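Local coordinates for KmHsv2 (PDB 3VU4), which probably binds phosphoinositides at membranes, as a seven-bladed beta-propeller protein of the PROPPIN family related to the autophagy factor Atg18, at residues 312-315 / 319-322. Residues are numbered along the deposited sequence; the frame is centred on the assembly and turned at random.
Sequences AWIS and LVVV
Ala312 and Val320 face each other as an antiparallel hydrogen-bonded pair, joined by two backbone bonds. Val320 N donates to Ala312 O at 2.7 Å, and Ala312 N returns a bond to Val320 O at 3.0 Å, less straight at the hydrogen. One residue on, Trp313 and Leu319 form the non-hydrogen-bonded pair, their CA atoms 3.8 Å apart.

The main side-chain contact is a CH-pi interaction on the sheet face that carries Trp313 and Leu319. Methyl CD2 of Leu319 sits over the six-membered ring of Trp313, 3.6 Å from its centroid and 12° off the ring normal. Lower down, Leu319 CB lies 3.6 Å from Trp313 CA, so the leucine touches the tryptophan both near the backbone and at the ring, the side chains crossing obliquely. Trp313 has CG anti to its carbonyl carbon (chi1 -69°), which turns a face of the indole toward Leu319 CD2. Its NE1 is hydrogen-bonded to Lys247 O, which should restrict rotation of the ring, while Ala256 of strand 254-259 touches both side chains. Replacing Trp313 with an alanine would probably deprive Leu319 CD2 of its aromatic platform and leave Lys247 O without this indole donor.

On the other face the two segments meet through aliphatic groups alone. Ala312 CB meets Val320 CG2 at 4.1 Å, and both residues rest on Phe27 of strand 24-27. Val320 CG1 reaches the other way, to CG2 of Ile314 at 3.9 Å, the two side chains crossing at about a right angle just where the first strand gives way to the turn.

Together these contacts build the hairpin of strands 310-313 and 318-323, the first two strands of a four-stranded antiparallel propeller blade, with one face packed on strand 254-259 and the other on strand 24-27, as expected of neighbouring blades in a seven-bladed beta-propeller.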
ATOM      1  N   ALA A 312      -1.230  -6.894  -1.758  1.00 37.14           N
ATOM      2  CA  ALA A 312      -1.697  -6.797  -0.385  1.00 36.14           C
ATOM      3  C   ALA A 312      -1.595  -8.152   0.289  1.00 35.27           C
ATOM      4  O   ALA A 312      -2.028  -9.171  -0.262  1.00 34.35           O
ATOM      5  CB  ALA A 312      -3.137  -6.300  -0.354  1.00 33.05           C
ATOM      6  N   TRP A 313      -0.997  -8.173   1.473  1.00 35.52           N
ATOM      7  CA  TRP A 313      -0.886  -9.425   2.207  1.00 35.41           C
ATOM      8  C   TRP A 313      -2.247  -9.661   2.828  1.00 36.11           C
ATOM      9  O   TRP A 313      -2.921  -8.718   3.236  1.00 36.28           O
ATOM     10  CB  TRP A 313       0.179  -9.339   3.297  1.00 32.66           C
ATOM     11  CG  TRP A 313       1.578  -9.255   2.766  1.00 32.07           C
ATOM     12  CD1 TRP A 313       2.207  -8.148   2.271  1.00 31.02           C
ATOM     13  CD2 TRP A 313       2.536 -10.318   2.711  1.00 31.88           C
ATOM     14  NE1 TRP A 313       3.499  -8.454   1.920  1.00 31.22           N
ATOM     15  CE2 TRP A 313       3.727  -9.778   2.179  1.00 31.46           C
ATOM     16  CE3 TRP A 313       2.506 -11.672   3.065  1.00 29.65           C
ATOM     17  CZ2 TRP A 313       4.880 -10.549   1.993  1.00 31.62           C
ATOM     18  CZ3 TRP A 313       3.652 -12.438   2.882  1.00 30.26           C
ATOM     19  CH2 TRP A 313       4.823 -11.873   2.349  1.00 30.03           C
ATOM     20  N   ILE A 314      -2.671 -10.914   2.870  1.00 38.39           N
ATOM     21  CA  ILE A 314      -3.964 -11.245   3.445  1.00 39.60           C
ATOM     22  C   ILE A 314      -3.751 -12.142   4.651  1.00 40.92           C
ATOM     23  O   ILE A 314      -4.703 -12.601   5.272  1.00 43.11           O
ATOM     24  CB  ILE A 314      -4.873 -11.960   2.418  1.00 37.43           C
ATOM     25  CG1 ILE A 314      -4.217 -13.250   1.928  1.00 38.14           C
ATOM     26  CG2 ILE A 314      -5.144 -11.040   1.252  1.00 38.22           C
ATOM     27  CD1 ILE A 314      -5.139 -14.120   1.088  1.00 36.71           C
ATOM     28  N   SER A 315      -2.483 -12.384   4.969  1.00 40.77           N
ATOM     29  CA  SER A 315      -2.108 -13.218   6.098  1.00 40.28           C
ATOM     30  C   SER A 315      -0.614 -13.062   6.294  1.00 41.80           C
ATOM     31  O   SER A 315       0.013 -12.198   5.685  1.00 42.00           O
ATOM     32  CB  SER A 315      -2.425 -14.678   5.820  1.00 38.25           C
ATOM     33  OG  SER A 315      -1.356 -15.299   5.139  1.00 42.65           O
ATOM     34  N   LEU A 319      -0.503 -13.420   0.012  1.00 39.57           N
ATOM     35  CA  LEU A 319      -0.757 -12.079  -0.478  1.00 38.18           C
ATOM     36  C   LEU A 319      -1.440 -12.147  -1.840  1.00 38.21           C
ATOM     37  O   LEU A 319      -1.373 -13.164  -2.536  1.00 37.02           O
ATOM     38  CB  LEU A 319       0.551 -11.288  -0.565  1.00 34.69           C
ATOM     39  CG  LEU A 319       1.627 -11.772  -1.529  1.00 33.45           C
ATOM     40  CD1 LEU A 319       1.383 -11.154  -2.881  1.00 32.76           C
ATOM     41  CD2 LEU A 319       3.010 -11.374  -1.020  1.00 30.88           C
ATOM     42  N   VAL A 320      -2.124 -11.070  -2.203  1.00 37.16           N
ATOM     43  CA  VAL A 320      -2.814 -11.013  -3.480  1.00 35.70           C
ATOM     44  C   VAL A 320      -2.212  -9.938  -4.367  1.00 36.46           C
ATOM     45  O   VAL A 320      -1.629  -8.957  -3.893  1.00 36.15           O
ATOM     46  CB  VAL A 320      -4.326 -10.696  -3.323  1.00 33.80           C
ATOM     47  CG1 VAL A 320      -5.019 -11.792  -2.571  1.00 30.69           C
ATOM     48  CG2 VAL A 320      -4.512  -9.367  -2.622  1.00 33.81           C
ATOM     49  N   VAL A 321      -2.342 -10.146  -5.667  1.00 36.76           N
ATOM     50  CA  VAL A 321      -1.848  -9.197  -6.644  1.00 35.67           C
ATOM     51  C   VAL A 321      -3.043  -8.910  -7.539  1.00 36.65           C
ATOM     52  O   VAL A 321      -3.709  -9.838  -8.020  1.00 37.57           O
ATOM     53  CB  VAL A 321      -0.700  -9.793  -7.468  1.00 33.60           C
ATOM     54  CG1 VAL A 321      -0.316  -8.834  -8.595  1.00 33.01           C
ATOM     55  CG2 VAL A 321       0.505 -10.054  -6.557  1.00 32.31           C
ATOM     56  N   VAL A 322      -3.346  -7.631  -7.715  1.00 34.04           N
ATOM     57  CA  VAL A 322      -4.465  -7.242  -8.554  1.00 34.09           C
ATOM     58  C   VAL A 322      -3.960  -6.533  -9.810  1.00 34.01           C
ATOM     59  O   VAL A 322      -3.215  -5.547  -9.732  1.00 32.21           O
ATOM     60  CB  VAL A 322      -5.428  -6.319  -7.793  1.00 34.12           C
ATOM     61  CG1 VAL A 322      -6.641  -5.974  -8.671  1.00 33.35           C
ATOM     62  CG2 VAL A 322      -5.867  -7.002  -6.521  1.00 32.96           C
TER